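Local coordinates for acetamidase (PDB 2II1), which binds calcium ions and, as a member of the acetamidase/formamidase family, probably hydrolyses carbon-nitrogen bonds in linear amides, at residues S23-S26 with G27-V30; T34-C37 with F38-I42; Q41-N44 with E45-L49; A239-A242 with T243-A247. One frame throughout, in Å; residues are numbered along the deposited sequence.

Interaction 1: residues S23-S26 with G27-V30; sequences SCQS and GDTV
The carboxylate of Asp28 and the backbone of Gln25 grip each other across a type II beta turn, Gln25 to Asp28, that joins strand 22-25 to strand 28-34. Gln25 N donates to Asp28 OD2 at 3.1 Å in an almost straight bond (171°), yet it meets the oxygen from well above the carboxylate plane. In return Asp28 N donates to Gln25 O at 3.2 Å, the bond that closes the turn. Asp28 carries CG beside its own backbone N (chi1 -76°), which folds the carboxylate back over Gln25, so that the two residues share two bonds, one through the carboxylate and one through the Asp28 N-H. Gly27 sits at positive phi, where a CB would press on Ser26 O, the usual reason for glycine at this place in a type II turn. The polar ends of the turn reach beyond it: Gln25 NE2 bonds Glu67 OE1, and Ser26 OG takes the N-H of Val209. The short strand segments run at 144° to each other; Gly27 and Asp28 pair with Val207, Cys24 with Tyr65 and Glu67, and the turn thus passes the chain from one sheet to another. Between the strands, Cys24 and Val30 are buried with Ile3, Leu64 and Val207 around them. Cys24 lays its CB 3.5 Å from Asp28 OD2, and its SG lies 4.1 Å from Val30 CG2.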
loop_
_atom_site.group_PDB
_atom_site.type_symbol
_atom_site.label_atom_id
_atom_site.label_comp_id
_atom_site.label_asym_id
_atom_site.label_seq_id
_atom_site.Cartn_x
_atom_site.Cartn_y
_atom_site.Cartn_z
ATOM N N SER A 23 15.000 -11.828 -31.797
ATOM C CA SER A 23 16.243 -11.675 -31.063
ATOM C C SER A 23 16.637 -10.237 -31.096
ATOM O O SER A 23 16.297 -9.534 -32.057
ATOM C CB SER A 23 17.379 -12.464 -31.711
ATOM O OG SER A 23 17.102 -13.842 -31.765
ATOM N N CYS A 24 17.354 -9.810 -30.045
ATOM C CA CYS A 24 18.042 -8.518 -30.036
ATOM C C CYS A 24 19.400 -8.608 -29.336
ATOM O O CYS A 24 19.768 -9.643 -28.792
ATOM C CB CYS A 24 17.178 -7.432 -29.378
ATOM S SG CYS A 24 16.988 -7.598 -27.631
ATOM N N GLN A 25 20.146 -7.511 -29.402
ATOM C CA GLN A 25 21.366 -7.352 -28.630
ATOM C C GLN A 25 21.030 -6.485 -27.429
ATOM O O GLN A 25 20.035 -5.770 -27.440
ATOM C CB GLN A 25 22.458 -6.663 -29.449
ATOM C CG GLN A 25 22.804 -7.319 -30.790
ATOM C CD GLN A 25 23.369 -8.739 -30.668
ATOM O OE1 GLN A 25 24.170 -9.040 -29.775
ATOM N NE2 GLN A 25 22.954 -9.612 -31.586
ATOM N N SER A 26 21.878 -6.539 -26.409
ATOM C CA SER A 26 21.807 -5.608 -25.295
ATOM C C SER A 26 21.818 -4.165 -25.828
ATOM O O SER A 26 22.629 -3.820 -26.692
ATOM C CB SER A 26 22.997 -5.794 -24.367
ATOM O OG SER A 26 22.855 -4.992 -23.202
ATOM N N GLY A 27 20.883 -3.356 -25.333
ATOM C CA GLY A 27 20.789 -1.939 -25.658
ATOM C C GLY A 27 19.853 -1.611 -26.794
ATOM O O GLY A 27 19.619 -0.435 -27.087
ATOM N N ASP A 28 19.309 -2.637 -27.443
ATOM C CA ASP A 28 18.360 -2.409 -28.526
ATOM C C ASP A 28 17.036 -1.866 -28.018
ATOM O O ASP A 28 16.625 -2.149 -26.878
ATOM C CB ASP A 28 18.133 -3.676 -29.340
ATOM C CG ASP A 28 19.289 -3.985 -30.284
ATOM O OD1 ASP A 28 20.247 -3.199 -30.340
ATOM O OD2 ASP A 28 19.237 -5.027 -30.981
ATOM N N THR A 29 16.408 -1.036 -28.849
ATOM C CA THR A 29 15.004 -0.642 -28.667
ATOM C C THR A 29 14.118 -1.745 -29.217
ATOM O O THR A 29 14.321 -2.183 -30.357
ATOM C CB THR A 29 14.665 0.668 -29.392
ATOM O OG1 THR A 29 15.455 1.715 -28.840
ATOM C CG2 THR A 29 13.193 1.032 -29.209
ATOM N N VAL A 30 13.164 -2.205 -28.406
ATOM C CA VAL A 30 12.218 -3.266 -28.800
ATOM C C VAL A 30 10.789 -2.784 -28.652
ATOM O O VAL A 30 10.426 -2.236 -27.621
ATOM C CB VAL A 30 12.381 -4.585 -27.978
ATOM C CG1 VAL A 30 11.670 -5.706 -28.707
ATOM C CG2 VAL A 30 13.832 -4.940 -27.779
#

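Interaction 2: residues T34-C37 with F38-I42; sequences TKDC and FSDQI
Asp36 and Asp40 exchange side-chain-to-backbone hydrogen bonds across two tight turns, a type I turn from Asp36 to Ser39 and a type I' turn from Phe38 to Gln41, in the loop that follows strand 28-34. These turns set Cys37 next to a bound calcium ion and its ligands Asp182 and Glu198. Asp36 N donates to Asp40 OD1 at 2.8 Å, nearly straight, and Asp40 N returns a bond of 2.7 Å to Asp36 OD1. Both carboxylates are met from above their planes, which stand 70° apart. Asp36 holds CG between its backbone N and carbonyl carbon (chi1 73°), and this turns OD1 inward over the turn, where it also takes a weak bond from Phe38 N. Phe38 O accepts from Gln41 N and, on the opposite face of its plane, from the side-chain Gln41 NE2. Between backbone atoms, Ser39 N to Asp36 O closes the first turn. One water ties Asp36 OD2 to both N and O of Ile42. The two acids approach to 3.5 Å between Asp36 OD1 and Asp40 OD1. Van der Waals contacts flank this core: the Lys35 chain crosses Asp40 at about a right angle, its CB 3.3 Å from Asp40 OD2. Phe38 has Ile42 CD1 over the centre of one face, and in a sulfur-aromatic contact Cys37 SG stands 4.6 Å from the Phe38 ring centroid, only 8° off the normal.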
loop_
_atom_site.group_PDB
_atom_site.type_symbol
_atom_site.label_atom_id
_atom_site.label_comp_id
_atom_site.label_asym_id
_atom_site.label_seq_id
_atom_site.Cartn_x
_atom_site.Cartn_y
_atom_site.Cartn_z
ATOM N N THR A 34 0.598 -5.560 -28.319
ATOM C CA THR A 34 -0.096 -6.453 -27.383
ATOM C C THR A 34 -1.608 -6.565 -27.649
ATOM O O THR A 34 -2.230 -5.635 -28.132
ATOM C CB THR A 34 0.093 -5.959 -25.895
ATOM O OG1 THR A 34 -0.779 -4.853 -25.656
ATOM C CG2 THR A 34 1.562 -5.545 -25.600
ATOM N N LYS A 35 -2.200 -7.709 -27.326
ATOM C CA LYS A 35 -3.660 -7.776 -27.266
ATOM C C LYS A 35 -4.064 -7.553 -25.802
ATOM O O LYS A 35 -3.214 -7.661 -24.894
ATOM C CB LYS A 35 -4.161 -9.118 -27.765
ATOM C CG LYS A 35 -3.576 -9.559 -29.082
ATOM C CD LYS A 35 -4.333 -10.756 -29.578
ATOM C CE LYS A 35 -4.003 -11.117 -31.010
ATOM N NZ LYS A 35 -4.246 -12.569 -31.175
ATOM N N ASP A 36 -5.333 -7.213 -25.562
ATOM C CA ASP A 36 -5.816 -6.998 -24.181
ATOM C C ASP A 36 -5.837 -8.350 -23.499
ATOM O O ASP A 36 -5.632 -9.360 -24.188
ATOM C CB ASP A 36 -7.172 -6.261 -24.108
ATOM C CG ASP A 36 -8.384 -7.106 -24.534
ATOM O OD1 ASP A 36 -8.328 -8.348 -24.551
ATOM O OD2 ASP A 36 -9.442 -6.508 -24.831
ATOM N N CYS A 37 -6.043 -8.403 -22.177
ATOM C CA CYS A 37 -5.881 -9.704 -21.494
ATOM C C CYS A 37 -7.016 -10.687 -21.745
ATOM O O CYS A 37 -6.964 -11.813 -21.264
ATOM C CB CYS A 37 -5.507 -9.596 -19.997
ATOM S SG CYS A 37 -6.711 -9.014 -18.887
ATOM N N PHE A 38 -8.020 -10.274 -22.513
ATOM C CA PHE A 38 -9.011 -11.214 -23.055
ATOM C C PHE A 38 -8.698 -11.665 -24.476
ATOM O O PHE A 38 -9.542 -12.329 -25.096
ATOM C CB PHE A 38 -10.411 -10.594 -23.036
ATOM C CG PHE A 38 -10.755 -9.978 -21.737
ATOM C CD1 PHE A 38 -10.987 -10.785 -20.623
ATOM C CD2 PHE A 38 -10.801 -8.587 -21.604
ATOM C CE1 PHE A 38 -11.284 -10.232 -19.387
ATOM C CE2 PHE A 38 -11.107 -8.004 -20.363
ATOM C CZ PHE A 38 -11.357 -8.827 -19.252
ATOM N N SER A 39 -7.505 -11.327 -24.983
ATOM C CA SER A 39 -7.173 -11.504 -26.413
ATOM C C SER A 39 -8.207 -10.810 -27.304
ATOM O O SER A 39 -8.576 -11.313 -28.367
ATOM C CB SER A 39 -7.061 -12.997 -26.793
ATOM O OG SER A 39 -5.770 -13.541 -26.555
ATOM N N ASP A 40 -8.682 -9.655 -26.851
ATOM C CA ASP A 40 -9.589 -8.788 -27.620
ATOM C C ASP A 40 -10.988 -9.433 -27.895
ATOM O O ASP A 40 -11.720 -9.049 -28.839
ATOM C CB ASP A 40 -8.874 -8.310 -28.909
ATOM C CG ASP A 40 -7.513 -7.624 -28.633
ATOM O OD1 ASP A 40 -7.317 -6.990 -27.569
ATOM O OD2 ASP A 40 -6.623 -7.704 -29.505
ATOM N N GLN A 41 -11.362 -10.398 -27.043
ATOM C CA GLN A 41 -12.591 -11.170 -27.222
ATOM C C GLN A 41 -13.858 -10.419 -26.841
ATOM O O GLN A 41 -14.926 -10.690 -27.394
ATOM C CB GLN A 41 -12.530 -12.465 -26.423
ATOM C CG GLN A 41 -11.536 -13.449 -26.995
ATOM C CD GLN A 41 -11.540 -14.746 -26.250
ATOM O OE1 GLN A 41 -12.422 -15.562 -26.458
ATOM N NE2 GLN A 41 -10.571 -14.935 -25.361
ATOM N N ILE A 42 -13.750 -9.500 -25.882
ATOM C CA ILE A 42 -14.887 -8.710 -25.450
ATOM C C ILE A 42 -14.885 -7.362 -26.179
ATOM O O ILE A 42 -14.007 -6.529 -25.965
ATOM C CB ILE A 42 -14.884 -8.516 -23.917
ATOM C CG1 ILE A 42 -14.594 -9.860 -23.221
ATOM C CG2 ILE A 42 -16.218 -7.937 -23.452
ATOM C CD1 ILE A 42 -14.894 -9.906 -21.742
HETATM O O HOH W 1 -11.753 -7.774 -25.020
#

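Interaction 3: residues Q41-N44 with E45-L49; sequences QITN and EEQAL
The flat amide of Gln47 reaches back across the turn to the backbone of Gln41 and Thr43 and is held at both ends. Gln47 NE2 donates to Gln41 O at 2.8 Å, with the acceptor close to the amide plane and the bond nearly straight (168°). At the other end Gln47 OE1 accepts twice, from Thr43 N at 2.9 Å and from Thr43 OG1 at 3.2 Å; the N-H comes in tilted 35° from the carbonyl plane, the hydroxyl nearer to it. With CG beside the backbone N and the chain extended beyond it, Gln47 spans the gap to these partners. Thr43 keeps OG1 between its backbone N and carbonyl carbon (chi1 60°), which brings hydroxyl and N-H together on the same oxygen. The chain between is a type I beta turn from Asn44 to Gln47, closed by Gln47 N to Asn44 O at 3.2 Å. Ile42 and the stem of Gln47 run antiparallel, CG2 of Ile42 lying 4.1 Å from Gln47 CB, and Ile42 CD1 packs on Leu49 CD1. Ile42 and Leu49 also rest on Thr91 of strand 87-92, while Gln47 O bonds Thr108 OG1. A leucine in place of Gln47 would probably leave Gln41 O, Thr43 N and Thr43 OG1 without their mates and let the turn drift from the 41-43 backbone. Because an amide offers a donor and an acceptor at once, this one side chain answers a carbonyl and an N-H two residues apart, probably steadying the shape of a surface loop that lacks regular secondary structure.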
loop_
_atom_site.group_PDB
_atom_site.type_symbol
_atom_site.label_atom_id
_atom_site.label_comp_id
_atom_site.label_asym_id
_atom_site.label_seq_id
_atom_site.Cartn_x
_atom_site.Cartn_y
_atom_site.Cartn_z
ATOM N N GLN A 41 -11.362 -10.398 -27.043
ATOM C CA GLN A 41 -12.591 -11.170 -27.222
ATOM C C GLN A 41 -13.858 -10.419 -26.841
ATOM O O GLN A 41 -14.926 -10.690 -27.394
ATOM C CB GLN A 41 -12.530 -12.465 -26.423
ATOM C CG GLN A 41 -11.536 -13.449 -26.995
ATOM C CD GLN A 41 -11.540 -14.746 -26.250
ATOM O OE1 GLN A 41 -12.422 -15.562 -26.458
ATOM N NE2 GLN A 41 -10.571 -14.935 -25.361
ATOM N N ILE A 42 -13.750 -9.500 -25.882
ATOM C CA ILE A 42 -14.887 -8.710 -25.450
ATOM C C ILE A 42 -14.885 -7.362 -26.179
ATOM O O ILE A 42 -14.007 -6.529 -25.965
ATOM C CB ILE A 42 -14.884 -8.516 -23.917
ATOM C CG1 ILE A 42 -14.594 -9.860 -23.221
ATOM C CG2 ILE A 42 -16.218 -7.937 -23.452
ATOM C CD1 ILE A 42 -14.894 -9.906 -21.742
ATOM N N THR A 43 -15.873 -7.174 -27.053
ATOM C CA THR A 43 -16.034 -5.943 -27.841
ATOM C C THR A 43 -17.373 -5.220 -27.600
ATOM O O THR A 43 -17.626 -4.159 -28.177
ATOM C CB THR A 43 -16.003 -6.305 -29.322
ATOM O OG1 THR A 43 -17.076 -7.213 -29.576
ATOM C CG2 THR A 43 -14.668 -6.976 -29.701
ATOM N N ASN A 44 -18.214 -5.795 -26.747
ATOM C CA ASN A 44 -19.602 -5.376 -26.566
ATOM C C ASN A 44 -20.053 -5.607 -25.111
ATOM O O ASN A 44 -19.681 -6.606 -24.507
ATOM C CB ASN A 44 -20.478 -6.117 -27.590
ATOM C CG ASN A 44 -21.782 -6.633 -27.015
ATOM O OD1 ASN A 44 -21.891 -7.813 -26.685
ATOM N ND2 ASN A 44 -22.789 -5.759 -26.916
ATOM N N GLU A 45 -20.857 -4.691 -24.562
ATOM C CA GLU A 45 -21.187 -4.685 -23.117
ATOM C C GLU A 45 -22.228 -5.749 -22.666
ATOM O O GLU A 45 -22.440 -5.956 -21.466
ATOM C CB GLU A 45 -21.642 -3.283 -22.691
ATOM C CG GLU A 45 -20.537 -2.205 -22.703
ATOM C CD GLU A 45 -20.962 -0.905 -22.005
ATOM O OE1 GLU A 45 -22.186 -0.658 -21.923
ATOM O OE2 GLU A 45 -20.095 -0.121 -21.544
ATOM N N GLU A 46 -22.875 -6.416 -23.618
ATOM C CA GLU A 46 -23.757 -7.555 -23.302
ATOM C C GLU A 46 -23.033 -8.918 -23.404
ATOM O O GLU A 46 -23.659 -9.974 -23.238
ATOM C CB GLU A 46 -25.025 -7.519 -24.171
ATOM C CG GLU A 46 -26.141 -6.645 -23.582
ATOM C CD GLU A 46 -26.796 -7.261 -22.342
ATOM O OE1 GLU A 46 -27.275 -8.408 -22.452
ATOM O OE2 GLU A 46 -26.839 -6.616 -21.267
ATOM N N GLN A 47 -21.719 -8.891 -23.655
ATOM C CA GLN A 47 -20.916 -10.119 -23.644
ATOM C C GLN A 47 -20.568 -10.441 -22.218
ATOM O O GLN A 47 -20.083 -9.586 -21.498
ATOM C CB GLN A 47 -19.610 -9.975 -24.431
ATOM C CG GLN A 47 -19.728 -10.259 -25.893
ATOM C CD GLN A 47 -18.404 -10.096 -26.585
ATOM O OE1 GLN A 47 -18.129 -9.048 -27.170
ATOM N NE2 GLN A 47 -17.553 -11.123 -26.498
ATOM N N ALA A 48 -20.828 -11.677 -21.810
ATOM C CA ALA A 48 -20.421 -12.133 -20.489
ATOM C C ALA A 48 -18.975 -12.636 -20.529
ATOM O O ALA A 48 -18.565 -13.306 -21.494
ATOM C CB ALA A 48 -21.361 -13.226 -19.991
ATOM N N LEU A 49 -18.221 -12.304 -19.474
ATOM C CA LEU A 49 -16.891 -12.878 -19.198
ATOM C C LEU A 49 -16.880 -14.395 -19.362
ATOM O O LEU A 49 -15.941 -14.970 -19.920
ATOM C CB LEU A 49 -16.436 -12.518 -17.771
ATOM C CG LEU A 49 -15.013 -12.919 -17.365
ATOM C CD1 LEU A 49 -13.998 -12.404 -18.367
ATOM C CD2 LEU A 49 -14.659 -12.420 -15.967
#

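Interaction 4: residues A239-A242 with T243-A247; sequences AVQA and TKNMA
Successive i to i+4 backbone bonds, from Thr243 N to Ala239 O (3.1 Å) through Met246 N to Ala242 O, mark this as one regular turn after another of helix 235-253. Thr243 adds its hydroxyl: with OG1 beside the backbone N (chi1 -55°) it donates to Ala239 O at 2.7 Å, from the face of that carbonyl opposite to its own N-H. Gln241 bends at chi2 (65°) so that NE2 reaches Asn245 OD1 at 2.9 Å; the acceptor lies in the Gln241 amide plane, and the two amides are turned 52° apart. An alanine at Asn245 is likely to leave Gln241 NE2 without this partner and its side chain freer to swing. Val240 and Lys244 run alongside each other in the same direction, CG1 of the valine 3.7 Å from Lys244 CE. The buried side of the helix lies on the sheet: selenomethionine Met246 meets Phe226, Thr228 and Phe285, Thr243 touches Leu271, and Ala242 O bonds Thr228 OG1. Ala247 faces Leu265 of helix 258-268, while Ala239 and Thr243 also pack on Leu235 and Ile192 of the second subunit.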
loop_
_atom_site.group_PDB
_atom_site.type_symbol
_atom_site.label_atom_id
_atom_site.label_comp_id
_atom_site.label_asym_id
_atom_site.label_seq_id
_atom_site.Cartn_x
_atom_site.Cartn_y
_atom_site.Cartn_z
ATOM N N ALA A 239 4.130 -9.186 1.358
ATOM C CA ALA A 239 4.568 -8.022 2.104
ATOM C C ALA A 239 5.872 -8.268 2.844
ATOM O O ALA A 239 6.826 -7.492 2.699
ATOM C CB ALA A 239 3.435 -7.533 3.123
ATOM N N VAL A 240 5.916 -9.332 3.652
ATOM C CA VAL A 240 7.129 -9.692 4.376
ATOM C C VAL A 240 8.320 -9.999 3.443
ATOM O O VAL A 240 9.437 -9.559 3.718
ATOM C CB VAL A 240 6.891 -10.886 5.369
ATOM C CG1 VAL A 240 8.231 -11.361 5.933
ATOM C CG2 VAL A 240 5.911 -10.472 6.490
ATOM N N GLN A 241 8.090 -10.726 2.341
ATOM C CA GLN A 241 9.130 -10.959 1.341
ATOM C C GLN A 241 9.634 -9.682 0.643
ATOM O O GLN A 241 10.843 -9.528 0.513
ATOM C CB GLN A 241 8.703 -11.936 0.264
ATOM C CG GLN A 241 9.860 -12.446 -0.555
ATOM C CD GLN A 241 10.843 -13.278 0.277
ATOM O OE1 GLN A 241 10.447 -14.220 0.957
ATOM N NE2 GLN A 241 12.106 -12.898 0.255
ATOM N N ALA A 242 8.757 -8.799 0.163
ATOM C CA ALA A 242 9.215 -7.548 -0.462
ATOM C C ALA A 242 10.089 -6.722 0.467
ATOM O O ALA A 242 11.052 -6.057 0.027
ATOM C CB ALA A 242 8.020 -6.663 -0.943
ATOM N N THR A 243 9.671 -6.687 1.727
ATOM C CA THR A 243 10.335 -5.944 2.775
ATOM C C THR A 243 11.729 -6.536 3.075
ATOM O O THR A 243 12.711 -5.806 3.153
ATOM C CB THR A 243 9.452 -5.880 4.070
ATOM O OG1 THR A 243 8.167 -5.339 3.732
ATOM C CG2 THR A 243 10.116 -5.028 5.151
ATOM N N LYS A 244 11.804 -7.845 3.248
ATOM C CA LYS A 244 13.081 -8.512 3.487
ATOM C C LYS A 244 14.065 -8.384 2.339
ATOM O O LYS A 244 15.262 -8.332 2.590
ATOM C CB LYS A 244 12.860 -9.972 3.829
ATOM C CG LYS A 244 12.309 -10.120 5.258
ATOM C CD LYS A 244 12.089 -11.577 5.648
ATOM C CE LYS A 244 11.704 -11.716 7.120
ATOM N NZ LYS A 244 11.965 -13.103 7.613
ATOM N N ASN A 245 13.558 -8.332 1.103
ATOM C CA ASN A 245 14.387 -8.105 -0.116
ATOM C C ASN A 245 15.063 -6.734 -0.146
ATOM O O ASN A 245 16.249 -6.595 -0.515
ATOM C CB ASN A 245 13.553 -8.265 -1.388
ATOM C CG ASN A 245 13.146 -9.706 -1.660
ATOM O OD1 ASN A 245 13.480 -10.603 -0.896
ATOM N ND2 ASN A 245 12.425 -9.927 -2.773
HETATM N N MSE A 246 14.310 -5.722 0.241
HETATM C CA MSE A 246 14.882 -4.384 0.406
HETATM C C MSE A 246 15.925 -4.393 1.520
HETATM O O MSE A 246 17.060 -3.960 1.341
HETATM C CB MSE A 246 13.781 -3.353 0.693
HETATM C CG MSE A 246 14.306 -1.928 0.704
HETATM SE SE MSE A 246 15.099 -1.389 -1.016
HETATM C CE MSE A 246 13.345 -1.135 -1.795
ATOM N N ALA A 247 15.548 -4.903 2.680
ATOM C CA ALA A 247 16.412 -4.838 3.874
ATOM C C ALA A 247 17.744 -5.624 3.705
ATOM O O ALA A 247 18.807 -5.187 4.149
ATOM C CB ALA A 247 15.613 -5.329 5.115
#

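How the interactions relate
Interactions 1, 2 and 3 follow one another along the N-terminal part of the chain. Interaction 1 turns the chain into strand 28-34, which leads to interaction 2, its centre about 26 Å away. Interactions 2 and 3 share Gln41 and Ile42, with centres about 11 Å apart, and touch again where Phe38 CE1 meets Leu49 CD1 at 3.6 Å. Interaction 2 adjoins the metal site: the Cys37 side chain lies about 3 Å from a bound calcium ion and from the side chains of its ligands Asp182 and Glu198. Leu49 of interaction 3 is about 10 Å from a calcium. Interaction 4 lies across the chain's centre from interactions 2 and 3, at the subunit interface.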